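PDB 4IEF: gingipain R2 Pro-Domain from Porphyromonas gingivalis, which is the pro-domain of an arginine-specific gingipain protease and probably binds the mature enzyme to keep it latent. Local coordinates for residues 28-33 with 149-154; 50-55 with 67-72; 97-102 with 114-119. All blocks are in the same frame, centred on the assembly; numbering follows the deposited sequence.

Interactions 1 and 2 lie side by side near the centre of the chain and both reach the large antiparallel sheet, through neighbouring strands 144-157 and 69-74, while 50-55 comes from the two-stranded sheet. Their segments touch directly, through D33 with T53 and N150 with S70. Interaction 1 is a buried, wholly apolar packing of phenylalanines, proline and methionine. Interaction 2, also buried, sets phenylalanine and leucine beside a salt bridge and a bridging water at a turn. Interaction 3 lies about 19 Å from interaction 2, centre to centre, and is only partly buried; it joins two irregular loops through proline, tyrosine and lysine. P50 and I98 touch, linking interactions 2 and 3.

Interaction 1 (28-33 with 149-154); sequences VQFRMD and VNFAPL
F30 and F151 meet between strands 25-31 and 144-157, two large flat apolar rings that suit a buried position. Their planes are 27° apart, yet the rings have slid so far past one another that they barely overlap, with centroids 5.5 Å apart. Over one face of F151 lies the methylene of F30: its CB stands 3.5 Å from the centroid of the F151 ring, only 11° off the ring normal, in a well-centred CH-pi contact. The slide follows from the first torsion of F30, whose CG is anti to the backbone N (chi1 163°), sending the ring past F151 toward P153.

The remaining contacts are between apolar groups. Beta-branched V28 is at home in a strand, and its short CG1 touches the edge of the F151 ring, near its plane and 3.7 Å from F151 CZ. P153 crosses the F30 side chain at about a right angle and puts CG 3.5 Å from F30 CZ. M32 is unbranched and bends at both chi2 and chi3, bringing its methyl CE to within 3.8 Å of P153 CG. The same methyl also meets L154 CD2, 3.9 Å away.

Q29 and R31 point away from this contact, and R31 forms a salt bridge with E168. F151 also packs on I169 and V171 of strand 162-176, which pairs with both strands. With neither charge nor hydrogen bond between the segments, the buried contact depends on complementary shape and the exclusion of water.

Interaction 2 (50-55 with 67-72); sequences PTFTEG and PILSRS
E54 reaches across to L69 and R71, and each part of its side chain has a different task. The aliphatic beginning is apolar: E54 CB lies 3.6 Å from L69 CD1. Beyond CG the chain runs extended, carrying the carboxylate to the guanidinium of R71. There OE1 of E54 receives NH2 of R71 at 2.8 Å, and OE2 of E54 receives NE of R71 at 2.9 Å. Both oxygens use their syn lone pairs, and the two planes are only 19° apart, so this is a nearly flat, bidentate, side-on salt bridge with almost straight bonds. The bend of R71 at chi2 (-64°) turns the NE/NH2 edge of the guanidinium to the carboxylate. The pairing fixes the rotation of both groups, and E54 has further partners: the backbone N of N13 at OE1 and a basic side chain of another protein's chain at OE2.

The backbone of E54 is held too. Water 1 donates to E54 O and accepts from S70 N, 2.8 Å from it, joining turn to strand. Nearby, CA of G55 makes a CA-H...O contact of 3.4 Å with I68 O. The same CA lies over the rim of one face of the F52 ring, whose edge is turned to P67 O and L69 CB. P67 offers F52 a compact apolar surface, its CB 3.7 Å from F52 CE2, while P67 CG packs closely on P50 O, 3.3 Å away.

F52 to G55 form a type II beta turn, closed by G55 N to F52 O at 2.9 Å. E54 takes its third position with a positive phi (68°), the left-handed conformation characteristic there and more often adopted by glycine or asparagine; here R71 ties the glutamate's side chain. The turn follows strand 45-51 and packs against segment 67-72, which leads into strand 69-74.

Interaction 3 (97-102 with 114-119); sequences LIAPSK and IPYVYG
K102 crosses the Y116 ring obliquely and sets CE over one face. This CE stands 3.5 Å from the centroid of the Y116 ring, 12° off the normal, an almost central CH-pi contact. The ammonium lies further out: NZ of K102 is 4.4 Å from the Y116 centroid and 29° off the normal, giving an off-centre cation-pi interaction. Lysine suits the place because its methylenes can cover an aromatic face while its charged end goes on to oxygen. NZ donates to I114 O at 2.9 Å, from a position tilted 25° out of the carbonyl plane, and also to P111 O, so two carbonyls hold the ammonium above the ring plane but outside its rim.

P100 wedges between the two tyrosines. Its CG is 3.7 Å from the centroid of the Y118 ring, over the face, as flat-sided proline rings often pack on aromatics. P100 O meets the edge of the other tyrosine, 3.1 Å from Y116 CD2, and P100 CB lies 3.3 Å from V117 O. At the start of 97-102, L97 brings its methyl CD2 to 3.6 Å from Y118 OH, which is hydrogen-bonded to T42 OG1.

Neither segment forms a helix or strand; both belong to the long connection between strands 79-93 and 133-141. K102 and Y116 also pack on a polar side chain of another protein's chain. The tyrosines pack on the two-stranded sheet: Y116 touches V40 and T42 of strand 36-42 and V49 of strand 45-51, while Y118 and L97 touch A47 of the latter.

Interaction 1 (28-33 with 149-154)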
ATOM      1  N   VAL A  28      -4.173  -8.050  25.691  1.00 38.68           N
ATOM      2  CA  VAL A  28      -3.242  -8.573  24.691  1.00 37.29           C
ATOM      3  C   VAL A  28      -2.051  -9.237  25.393  1.00 41.04           C
ATOM      4  O   VAL A  28      -1.435  -8.652  26.289  1.00 40.33           O
ATOM      5  CB  VAL A  28      -2.786  -7.486  23.668  1.00 39.53           C
ATOM      6  CG1 VAL A  28      -1.905  -8.084  22.567  1.00 38.45           C
ATOM      7  CG2 VAL A  28      -3.980  -6.756  23.050  1.00 39.37           C
ATOM      8  N   GLN A  29      -1.739 -10.467  24.966  1.00 36.70           N
ATOM      9  CA  GLN A  29      -0.622 -11.241  25.472  1.00 35.69           C
ATOM     10  C   GLN A  29       0.518 -11.258  24.461  1.00 36.60           C
ATOM     11  O   GLN A  29       0.319 -11.555  23.281  1.00 36.82           O
ATOM     12  CB  GLN A  29      -1.065 -12.679  25.810  1.00 38.31           C
ATOM     13  CG  GLN A  29       0.092 -13.669  26.011  1.00 51.18           C
ATOM     14  CD  GLN A  29      -0.375 -15.053  26.365  1.00 74.46           C
ATOM     15  OE1 GLN A  29      -0.903 -15.296  27.448  1.00 72.67           O
ATOM     16  NE2 GLN A  29      -0.175 -15.998  25.456  1.00 64.94           N
ATOM     17  N   PHE A  30       1.714 -10.944  24.943  1.00 30.80           N
ATOM     18  CA  PHE A  30       2.951 -11.040  24.184  1.00 28.82           C
ATOM     19  C   PHE A  30       3.755 -12.183  24.766  1.00 33.23           C
ATOM     20  O   PHE A  30       3.835 -12.322  25.994  1.00 32.49           O
ATOM     21  CB  PHE A  30       3.770  -9.730  24.223  1.00 28.64           C
ATOM     22  CG  PHE A  30       5.218  -9.915  23.817  1.00 29.05           C
ATOM     23  CD1 PHE A  30       6.185 -10.272  24.757  1.00 30.93           C
ATOM     24  CD2 PHE A  30       5.608  -9.785  22.486  1.00 29.95           C
ATOM     25  CE1 PHE A  30       7.506 -10.521  24.368  1.00 30.97           C
ATOM     26  CE2 PHE A  30       6.943  -9.997  22.104  1.00 31.51           C
ATOM     27  CZ  PHE A  30       7.879 -10.363  23.046  1.00 29.59           C
ATOM     28  N   ARG A  31       4.386 -12.965  23.895  1.00 29.54           N
ATOM     29  CA  ARG A  31       5.305 -14.016  24.296  1.00 30.10           C
ATOM     30  C   ARG A  31       6.523 -13.944  23.388  1.00 33.33           C
ATOM     31  O   ARG A  31       6.378 -13.743  22.178  1.00 30.82           O
ATOM     32  CB  ARG A  31       4.644 -15.397  24.289  1.00 32.45           C
ATOM     33  CG  ARG A  31       3.902 -15.709  25.583  1.00 42.93           C
ATOM     34  CD  ARG A  31       3.148 -17.019  25.497  1.00 47.26           C
ATOM     35  NE  ARG A  31       2.573 -17.388  26.789  1.00 52.07           N
ATOM     36  CZ  ARG A  31       1.738 -18.406  26.980  1.00 59.63           C
ATOM     37  NH1 ARG A  31       1.353 -19.159  25.957  1.00 46.25           N
ATOM     38  NH2 ARG A  31       1.273 -18.670  28.192  1.00 40.86           N
ATOM     39  N   MET A  32       7.727 -14.022  23.988  1.00 30.36           N
ATOM     40  CA  MET A  32       8.994 -13.956  23.258  1.00 29.15           C
ATOM     41  C   MET A  32       9.115 -15.148  22.299  1.00 34.04           C
ATOM     42  O   MET A  32       8.911 -16.294  22.700  1.00 34.22           O
ATOM     43  CB  MET A  32      10.192 -13.905  24.227  1.00 31.00           C
ATOM     44  CG  MET A  32      11.543 -13.713  23.525  1.00 33.02           C
ATOM     45  SD  MET A  32      11.648 -12.206  22.517  1.00 34.14           S
ATOM     46  CE  MET A  32      12.046 -11.007  23.789  1.00 30.36           C
ATOM     47  N   ASP A  33       9.434 -14.859  21.033  1.00 30.36           N
ATOM     48  CA  ASP A  33       9.555 -15.890  20.020  1.00 30.07           C
ATOM     49  C   ASP A  33      10.826 -15.689  19.206  1.00 33.95           C
ATOM     50  O   ASP A  33      11.086 -14.584  18.720  1.00 33.83           O
ATOM     51  CB  ASP A  33       8.308 -15.901  19.115  1.00 31.03           C
ATOM     52  CG  ASP A  33       8.262 -17.081  18.164  1.00 34.51           C
ATOM     53  OD1 ASP A  33       8.611 -16.900  16.981  1.00 32.98           O
ATOM     54  OD2 ASP A  33       7.886 -18.183  18.606  1.00 39.03           O
ATOM     55  N   VAL A 149      -0.545  -0.512  20.481  1.00 28.83           N
ATOM     56  CA  VAL A 149       0.080  -0.897  21.745  1.00 29.30           C
ATOM     57  C   VAL A 149       1.489  -1.461  21.413  1.00 32.05           C
ATOM     58  O   VAL A 149       1.633  -2.263  20.488  1.00 30.53           O
ATOM     59  CB  VAL A 149      -0.790  -1.853  22.630  1.00 34.11           C
ATOM     60  CG1 VAL A 149      -1.070  -3.198  21.955  1.00 33.72           C
ATOM     61  CG2 VAL A 149      -0.169  -2.051  24.013  1.00 34.51           C
ATOM     62  N   ASN A 150       2.518  -0.990  22.130  1.00 29.22           N
ATOM     63  CA  ASN A 150       3.901  -1.431  21.925  1.00 28.40           C
ATOM     64  C   ASN A 150       4.435  -2.198  23.129  1.00 33.03           C
ATOM     65  O   ASN A 150       4.369  -1.714  24.263  1.00 32.08           O
ATOM     66  CB  ASN A 150       4.821  -0.236  21.637  1.00 27.12           C
ATOM     67  CG  ASN A 150       4.201   0.772  20.707  1.00 43.48           C
ATOM     68  OD1 ASN A 150       3.918   0.474  19.543  1.00 36.31           O
ATOM     69  ND2 ASN A 150       3.888   1.952  21.228  1.00 30.81           N
ATOM     70  N   PHE A 151       4.982  -3.386  22.868  1.00 29.72           N
ATOM     71  CA  PHE A 151       5.638  -4.206  23.881  1.00 29.65           C
ATOM     72  C   PHE A 151       7.128  -4.005  23.763  1.00 33.13           C
ATOM     73  O   PHE A 151       7.649  -4.113  22.655  1.00 33.25           O
ATOM     74  CB  PHE A 151       5.299  -5.693  23.698  1.00 31.44           C
ATOM     75  CG  PHE A 151       3.849  -6.062  23.871  1.00 33.26           C
ATOM     76  CD1 PHE A 151       3.007  -6.168  22.769  1.00 35.52           C
ATOM     77  CD2 PHE A 151       3.331  -6.333  25.134  1.00 35.46           C
ATOM     78  CE1 PHE A 151       1.668  -6.542  22.928  1.00 37.15           C
ATOM     79  CE2 PHE A 151       1.998  -6.706  25.292  1.00 38.75           C
ATOM     80  CZ  PHE A 151       1.175  -6.808  24.188  1.00 36.76           C
ATOM     81  N   ALA A 152       7.811  -3.681  24.869  1.00 28.55           N
ATOM     82  CA  ALA A 152       9.267  -3.527  24.902  1.00 27.41           C
ATOM     83  C   ALA A 152       9.816  -4.643  25.819  1.00 31.86           C
ATOM     84  O   ALA A 152       9.994  -4.432  27.022  1.00 31.18           O
ATOM     85  CB  ALA A 152       9.656  -2.129  25.379  1.00 27.75           C
ATOM     86  N   PRO A 153       9.991  -5.878  25.279  1.00 29.72           N
ATOM     87  CA  PRO A 153      10.393  -7.005  26.135  1.00 30.63           C
ATOM     88  C   PRO A 153      11.895  -7.113  26.400  1.00 35.79           C
ATOM     89  O   PRO A 153      12.332  -8.072  27.048  1.00 36.33           O
ATOM     90  CB  PRO A 153       9.905  -8.216  25.345  1.00 32.13           C
ATOM     91  CG  PRO A 153      10.036  -7.798  23.924  1.00 35.38           C
ATOM     92  CD  PRO A 153       9.786  -6.322  23.881  1.00 30.71           C
ATOM     93  N   LEU A 154      12.682  -6.156  25.897  1.00 31.60           N
ATOM     94  CA  LEU A 154      14.120  -6.153  26.104  1.00 31.52           C
ATOM     95  C   LEU A 154      14.515  -4.853  26.814  1.00 34.70           C
ATOM     96  O   LEU A 154      14.431  -3.766  26.238  1.00 33.68           O
ATOM     97  CB  LEU A 154      14.878  -6.358  24.774  1.00 30.93           C
ATOM     98  CG  LEU A 154      14.608  -7.680  24.029  1.00 35.48           C
ATOM     99  CD1 LEU A 154      15.186  -7.647  22.647  1.00 34.79           C
ATOM    100  CD2 LEU A 154      15.159  -8.888  24.792  1.00 37.66           C
TER

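Interaction 2 (50-55 with 67-72)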
ATOM      1  N   PRO A  50      20.036  -7.654  19.134  1.00 29.11           N
ATOM      2  CA  PRO A  50      18.940  -8.599  19.397  1.00 29.42           C
ATOM      3  C   PRO A  50      17.876  -8.569  18.300  1.00 31.41           C
ATOM      4  O   PRO A  50      17.593  -7.512  17.744  1.00 28.51           O
ATOM      5  CB  PRO A  50      18.364  -8.123  20.739  1.00 31.13           C
ATOM      6  CG  PRO A  50      19.215  -6.951  21.173  1.00 35.14           C
ATOM      7  CD  PRO A  50      19.898  -6.437  19.957  1.00 30.31           C
ATOM      8  N   THR A  51      17.309  -9.748  17.977  1.00 28.17           N
ATOM      9  CA  THR A  51      16.235  -9.921  16.995  1.00 27.40           C
ATOM     10  C   THR A  51      15.239 -10.949  17.499  1.00 31.13           C
ATOM     11  O   THR A  51      15.640 -11.928  18.124  1.00 31.84           O
ATOM     12  CB  THR A  51      16.761 -10.343  15.600  1.00 33.45           C
ATOM     13  OG1 THR A  51      17.643 -11.456  15.722  1.00 35.93           O
ATOM     14  CG2 THR A  51      17.427  -9.206  14.841  1.00 30.36           C
ATOM     15  N   PHE A  52      13.940 -10.732  17.228  1.00 25.64           N
ATOM     16  CA  PHE A  52      12.874 -11.673  17.569  1.00 24.94           C
ATOM     17  C   PHE A  52      11.748 -11.522  16.551  1.00 30.54           C
ATOM     18  O   PHE A  52      11.660 -10.483  15.891  1.00 30.27           O
ATOM     19  CB  PHE A  52      12.377 -11.523  19.028  1.00 25.85           C
ATOM     20  CG  PHE A  52      11.741 -10.210  19.442  1.00 25.44           C
ATOM     21  CD1 PHE A  52      10.386  -9.971  19.224  1.00 25.78           C
ATOM     22  CD2 PHE A  52      12.474  -9.254  20.139  1.00 26.07           C
ATOM     23  CE1 PHE A  52       9.789  -8.775  19.641  1.00 25.58           C
ATOM     24  CE2 PHE A  52      11.875  -8.055  20.554  1.00 27.60           C
ATOM     25  CZ  PHE A  52      10.540  -7.819  20.290  1.00 24.45           C
ATOM     26  N   THR A  53      10.906 -12.560  16.405  1.00 28.70           N
ATOM     27  CA  THR A  53       9.777 -12.569  15.463  1.00 28.83           C
ATOM     28  C   THR A  53       8.875 -11.340  15.696  1.00 30.60           C
ATOM     29  O   THR A  53       8.436 -11.090  16.826  1.00 30.08           O
ATOM     30  CB  THR A  53       8.984 -13.880  15.562  1.00 34.24           C
ATOM     31  OG1 THR A  53       9.895 -14.976  15.677  1.00 35.44           O
ATOM     32  CG2 THR A  53       8.065 -14.094  14.370  1.00 29.70           C
ATOM     33  N   GLU A  54       8.670 -10.552  14.617  1.00 24.97           N
ATOM     34  CA  GLU A  54       7.867  -9.322  14.548  1.00 23.91           C
ATOM     35  C   GLU A  54       8.505  -8.170  15.376  1.00 27.63           C
ATOM     36  O   GLU A  54       7.870  -7.130  15.591  1.00 26.73           O
ATOM     37  CB  GLU A  54       6.411  -9.594  14.981  1.00 25.83           C
ATOM     38  CG  GLU A  54       5.366  -8.778  14.247  1.00 33.87           C
ATOM     39  CD  GLU A  54       3.951  -8.943  14.765  1.00 47.14           C
ATOM     40  OE1 GLU A  54       3.604 -10.053  15.230  1.00 40.37           O
ATOM     41  OE2 GLU A  54       3.181  -7.960  14.689  1.00 43.41           O
ATOM     42  N   GLY A  55       9.766  -8.352  15.781  1.00 24.27           N
ATOM     43  CA  GLY A  55      10.530  -7.348  16.509  1.00 23.89           C
ATOM     44  C   GLY A  55      11.041  -6.273  15.575  1.00 27.20           C
ATOM     45  O   GLY A  55      11.556  -6.586  14.498  1.00 27.11           O
ATOM     46  N   PRO A  67      14.608  -4.049  20.322  1.00 26.17           N
ATOM     47  CA  PRO A  67      13.411  -4.173  19.473  1.00 25.18           C
ATOM     48  C   PRO A  67      12.102  -4.273  20.232  1.00 29.47           C
ATOM     49  O   PRO A  67      12.052  -4.801  21.339  1.00 30.49           O
ATOM     50  CB  PRO A  67      13.664  -5.457  18.677  1.00 26.76           C
ATOM     51  CG  PRO A  67      15.127  -5.590  18.650  1.00 30.74           C
ATOM     52  CD  PRO A  67      15.610  -5.076  19.969  1.00 26.96           C
ATOM     53  N   ILE A  68      11.044  -3.735  19.614  1.00 25.80           N
ATOM     54  CA  ILE A  68       9.691  -3.720  20.151  1.00 26.15           C
ATOM     55  C   ILE A  68       8.737  -4.481  19.216  1.00 30.02           C
ATOM     56  O   ILE A  68       9.057  -4.715  18.049  1.00 28.95           O
ATOM     57  CB  ILE A  68       9.191  -2.257  20.394  1.00 28.85           C
ATOM     58  CG1 ILE A  68       8.977  -1.475  19.073  1.00 28.21           C
ATOM     59  CG2 ILE A  68      10.081  -1.494  21.413  1.00 29.04           C
ATOM     60  CD1 ILE A  68       7.888  -0.381  19.160  1.00 32.32           C
ATOM     61  N   LEU A  69       7.574  -4.856  19.737  1.00 27.35           N
ATOM     62  CA  LEU A  69       6.517  -5.490  18.965  1.00 27.65           C
ATOM     63  C   LEU A  69       5.293  -4.592  19.064  1.00 31.04           C
ATOM     64  O   LEU A  69       4.881  -4.230  20.168  1.00 30.82           O
ATOM     65  CB  LEU A  69       6.223  -6.922  19.441  1.00 28.22           C
ATOM     66  CG  LEU A  69       5.327  -7.743  18.518  1.00 32.63           C
ATOM     67  CD1 LEU A  69       5.765  -9.172  18.506  1.00 32.99           C
ATOM     68  CD2 LEU A  69       3.849  -7.622  18.912  1.00 34.67           C
ATOM     69  N   SER A  70       4.728  -4.224  17.913  1.00 27.13           N
ATOM     70  CA  SER A  70       3.581  -3.319  17.852  1.00 26.77           C
ATOM     71  C   SER A  70       2.363  -3.978  17.223  1.00 32.68           C
ATOM     72  O   SER A  70       2.490  -4.728  16.250  1.00 30.99           O
ATOM     73  CB  SER A  70       3.943  -2.061  17.074  1.00 27.27           C
ATOM     74  OG  SER A  70       4.992  -1.342  17.703  1.00 29.93           O
ATOM     75  N   ARG A  71       1.181  -3.703  17.811  1.00 31.08           N
ATOM     76  CA  ARG A  71      -0.110  -4.210  17.361  1.00 31.77           C
ATOM     77  C   ARG A  71      -1.170  -3.125  17.458  1.00 35.40           C
ATOM     78  O   ARG A  71      -1.199  -2.357  18.427  1.00 35.14           O
ATOM     79  CB  ARG A  71      -0.543  -5.457  18.164  1.00 32.92           C
ATOM     80  CG  ARG A  71       0.180  -6.746  17.785  1.00 34.53           C
ATOM     81  CD  ARG A  71      -0.091  -7.190  16.354  1.00 31.20           C
ATOM     82  NE  ARG A  71       0.660  -8.401  16.022  1.00 34.97           N
ATOM     83  CZ  ARG A  71       0.191  -9.637  16.155  1.00 48.16           C
ATOM     84  NH1 ARG A  71      -1.046  -9.843  16.592  1.00 34.61           N
ATOM     85  NH2 ARG A  71       0.951 -10.678  15.841  1.00 29.16           N
ATOM     86  N   SER A  72      -2.049  -3.080  16.457  1.00 31.93           N
ATOM     87  CA  SER A  72      -3.119  -2.091  16.364  1.00 31.21           C
ATOM     88  C   SER A  72      -4.397  -2.605  16.993  1.00 35.14           C
ATOM     89  O   SER A  72      -4.752  -3.780  16.832  1.00 34.48           O
ATOM     90  CB  SER A  72      -3.365  -1.700  14.911  1.00 32.80           C
ATOM     91  OG  SER A  72      -2.200  -1.124  14.342  1.00 39.29           O
TER
HETATM   92  O   HOH W   1       6.452  -4.593  15.724  1.00 23.03           O

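Interaction 3 (97-102 with 114-119)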
ATOM      1  N   LEU A  97      26.849  -7.091  26.208  1.00 33.41           N
ATOM      2  CA  LEU A  97      27.078  -5.804  25.569  1.00 32.10           C
ATOM      3  C   LEU A  97      26.096  -5.699  24.411  1.00 33.24           C
ATOM      4  O   LEU A  97      26.230  -6.432  23.429  1.00 32.86           O
ATOM      5  CB  LEU A  97      28.545  -5.627  25.119  1.00 32.37           C
ATOM      6  CG  LEU A  97      28.881  -4.355  24.317  1.00 35.93           C
ATOM      7  CD1 LEU A  97      28.728  -3.095  25.162  1.00 36.16           C
ATOM      8  CD2 LEU A  97      30.280  -4.429  23.742  1.00 36.56           C
ATOM      9  N   ILE A  98      25.052  -4.864  24.571  1.00 28.71           N
ATOM     10  CA  ILE A  98      24.036  -4.634  23.540  1.00 27.08           C
ATOM     11  C   ILE A  98      24.541  -3.517  22.639  1.00 32.09           C
ATOM     12  O   ILE A  98      25.009  -2.488  23.139  1.00 31.48           O
ATOM     13  CB  ILE A  98      22.630  -4.333  24.142  1.00 29.45           C
ATOM     14  CG1 ILE A  98      22.057  -5.557  24.908  1.00 29.72           C
ATOM     15  CG2 ILE A  98      21.623  -3.789  23.095  1.00 28.40           C
ATOM     16  CD1 ILE A  98      21.703  -6.844  24.084  1.00 32.80           C
ATOM     17  N   ALA A  99      24.464  -3.737  21.310  1.00 29.29           N
ATOM     18  CA  ALA A  99      24.902  -2.790  20.288  1.00 27.80           C
ATOM     19  C   ALA A  99      24.079  -1.492  20.313  1.00 31.88           C
ATOM     20  O   ALA A  99      22.869  -1.545  20.552  1.00 29.95           O
ATOM     21  CB  ALA A  99      24.812  -3.435  18.917  1.00 27.73           C
ATOM     22  N   PRO A 100      24.712  -0.320  20.062  1.00 29.83           N
ATOM     23  CA  PRO A 100      23.947   0.932  20.051  1.00 29.43           C
ATOM     24  C   PRO A 100      23.220   1.122  18.720  1.00 32.20           C
ATOM     25  O   PRO A 100      23.691   0.665  17.674  1.00 31.59           O
ATOM     26  CB  PRO A 100      25.022   1.994  20.278  1.00 31.62           C
ATOM     27  CG  PRO A 100      26.249   1.408  19.684  1.00 35.82           C
ATOM     28  CD  PRO A 100      26.136  -0.084  19.744  1.00 31.50           C
ATOM     29  N   SER A 101      22.064   1.785  18.756  1.00 27.72           N
ATOM     30  CA  SER A 101      21.280   2.008  17.548  1.00 26.86           C
ATOM     31  C   SER A 101      21.949   2.999  16.602  1.00 31.46           C
ATOM     32  O   SER A 101      22.559   3.972  17.043  1.00 31.29           O
ATOM     33  CB  SER A 101      19.879   2.485  17.894  1.00 27.88           C
ATOM     34  OG  SER A 101      19.085   2.615  16.728  1.00 34.83           O
ATOM     35  N   LYS A 102      21.842   2.721  15.299  1.00 28.00           N
ATOM     36  CA  LYS A 102      22.340   3.581  14.227  1.00 27.70           C
ATOM     37  C   LYS A 102      21.280   4.642  13.893  1.00 31.35           C
ATOM     38  O   LYS A 102      21.552   5.579  13.139  1.00 30.85           O
ATOM     39  CB  LYS A 102      22.672   2.748  12.976  1.00 28.31           C
ATOM     40  CG  LYS A 102      23.905   1.876  13.111  1.00 32.20           C
ATOM     41  CD  LYS A 102      24.221   1.198  11.788  1.00 25.77           C
ATOM     42  CE  LYS A 102      25.338   0.201  11.944  1.00 24.83           C
ATOM     43  NZ  LYS A 102      25.735  -0.396  10.641  1.00 25.22           N
ATOM     44  N   ILE A 114      28.316   2.619   7.921  1.00 35.97           N
ATOM     45  CA  ILE A 114      27.967   3.402   9.112  1.00 35.92           C
ATOM     46  C   ILE A 114      28.379   2.578  10.344  1.00 41.29           C
ATOM     47  O   ILE A 114      27.960   1.425  10.468  1.00 39.64           O
ATOM     48  CB  ILE A 114      26.468   3.830   9.144  1.00 38.36           C
ATOM     49  CG1 ILE A 114      26.114   4.711   7.924  1.00 38.31           C
ATOM     50  CG2 ILE A 114      26.123   4.561  10.454  1.00 39.26           C
ATOM     51  CD1 ILE A 114      24.621   4.800   7.595  1.00 39.37           C
ATOM     52  N   PRO A 115      29.216   3.123  11.255  1.00 40.00           N
ATOM     53  CA  PRO A 115      29.633   2.321  12.407  1.00 39.68           C
ATOM     54  C   PRO A 115      28.644   2.419  13.561  1.00 42.42           C
ATOM     55  O   PRO A 115      27.819   3.336  13.613  1.00 42.23           O
ATOM     56  CB  PRO A 115      30.988   2.931  12.777  1.00 42.14           C
ATOM     57  CG  PRO A 115      30.870   4.373  12.375  1.00 47.14           C
ATOM     58  CD  PRO A 115      29.826   4.471  11.291  1.00 42.12           C
ATOM     59  N   TYR A 116      28.739   1.473  14.496  1.00 37.27           N
ATOM     60  CA  TYR A 116      27.942   1.488  15.717  1.00 35.44           C
ATOM     61  C   TYR A 116      28.619   2.468  16.678  1.00 40.20           C
ATOM     62  O   TYR A 116      29.783   2.271  17.026  1.00 42.44           O
ATOM     63  CB  TYR A 116      27.845   0.068  16.303  1.00 34.16           C
ATOM     64  CG  TYR A 116      26.944  -0.861  15.514  1.00 30.75           C
ATOM     65  CD1 TYR A 116      27.460  -1.695  14.528  1.00 32.22           C
ATOM     66  CD2 TYR A 116      25.583  -0.928  15.776  1.00 29.52           C
ATOM     67  CE1 TYR A 116      26.636  -2.560  13.805  1.00 30.98           C
ATOM     68  CE2 TYR A 116      24.751  -1.794  15.071  1.00 29.31           C
ATOM     69  CZ  TYR A 116      25.280  -2.608  14.083  1.00 33.79           C
ATOM     70  OH  TYR A 116      24.446  -3.447  13.379  1.00 28.89           O
ATOM     71  N   VAL A 117      27.937   3.565  17.021  1.00 34.62           N
ATOM     72  CA  VAL A 117      28.481   4.600  17.898  1.00 34.40           C
ATOM     73  C   VAL A 117      27.630   4.670  19.175  1.00 35.55           C
ATOM     74  O   VAL A 117      26.404   4.768  19.116  1.00 34.04           O
ATOM     75  CB  VAL A 117      28.629   5.981  17.178  1.00 38.98           C
ATOM     76  CG1 VAL A 117      27.317   6.451  16.555  1.00 38.95           C
ATOM     77  CG2 VAL A 117      29.227   7.053  18.089  1.00 39.25           C
ATOM     78  N   TYR A 118      28.302   4.586  20.327  1.00 32.40           N
ATOM     79  CA  TYR A 118      27.679   4.636  21.647  1.00 32.80           C
ATOM     80  C   TYR A 118      27.421   6.082  22.063  1.00 39.40           C
ATOM     81  O   TYR A 118      28.315   6.925  21.949  1.00 39.62           O
ATOM     82  CB  TYR A 118      28.562   3.929  22.694  1.00 33.35           C
ATOM     83  CG  TYR A 118      28.724   2.445  22.451  1.00 33.17           C
ATOM     84  CD1 TYR A 118      29.771   1.957  21.672  1.00 34.80           C
ATOM     85  CD2 TYR A 118      27.846   1.525  23.017  1.00 32.78           C
ATOM     86  CE1 TYR A 118      29.923   0.591  21.439  1.00 35.06           C
ATOM     87  CE2 TYR A 118      27.998   0.153  22.805  1.00 32.88           C
ATOM     88  CZ  TYR A 118      29.033  -0.308  22.006  1.00 38.07           C
ATOM     89  OH  TYR A 118      29.189  -1.654  21.781  1.00 33.23           O
ATOM     90  N   GLY A 119      26.204   6.353  22.524  1.00 36.92           N
ATOM     91  CA  GLY A 119      25.804   7.674  23.002  1.00 37.37           C
ATOM     92  C   GLY A 119      26.025   7.818  24.493  1.00 42.54           C
ATOM     93  O   GLY A 119      26.485   6.870  25.134  1.00 43.29           O
TER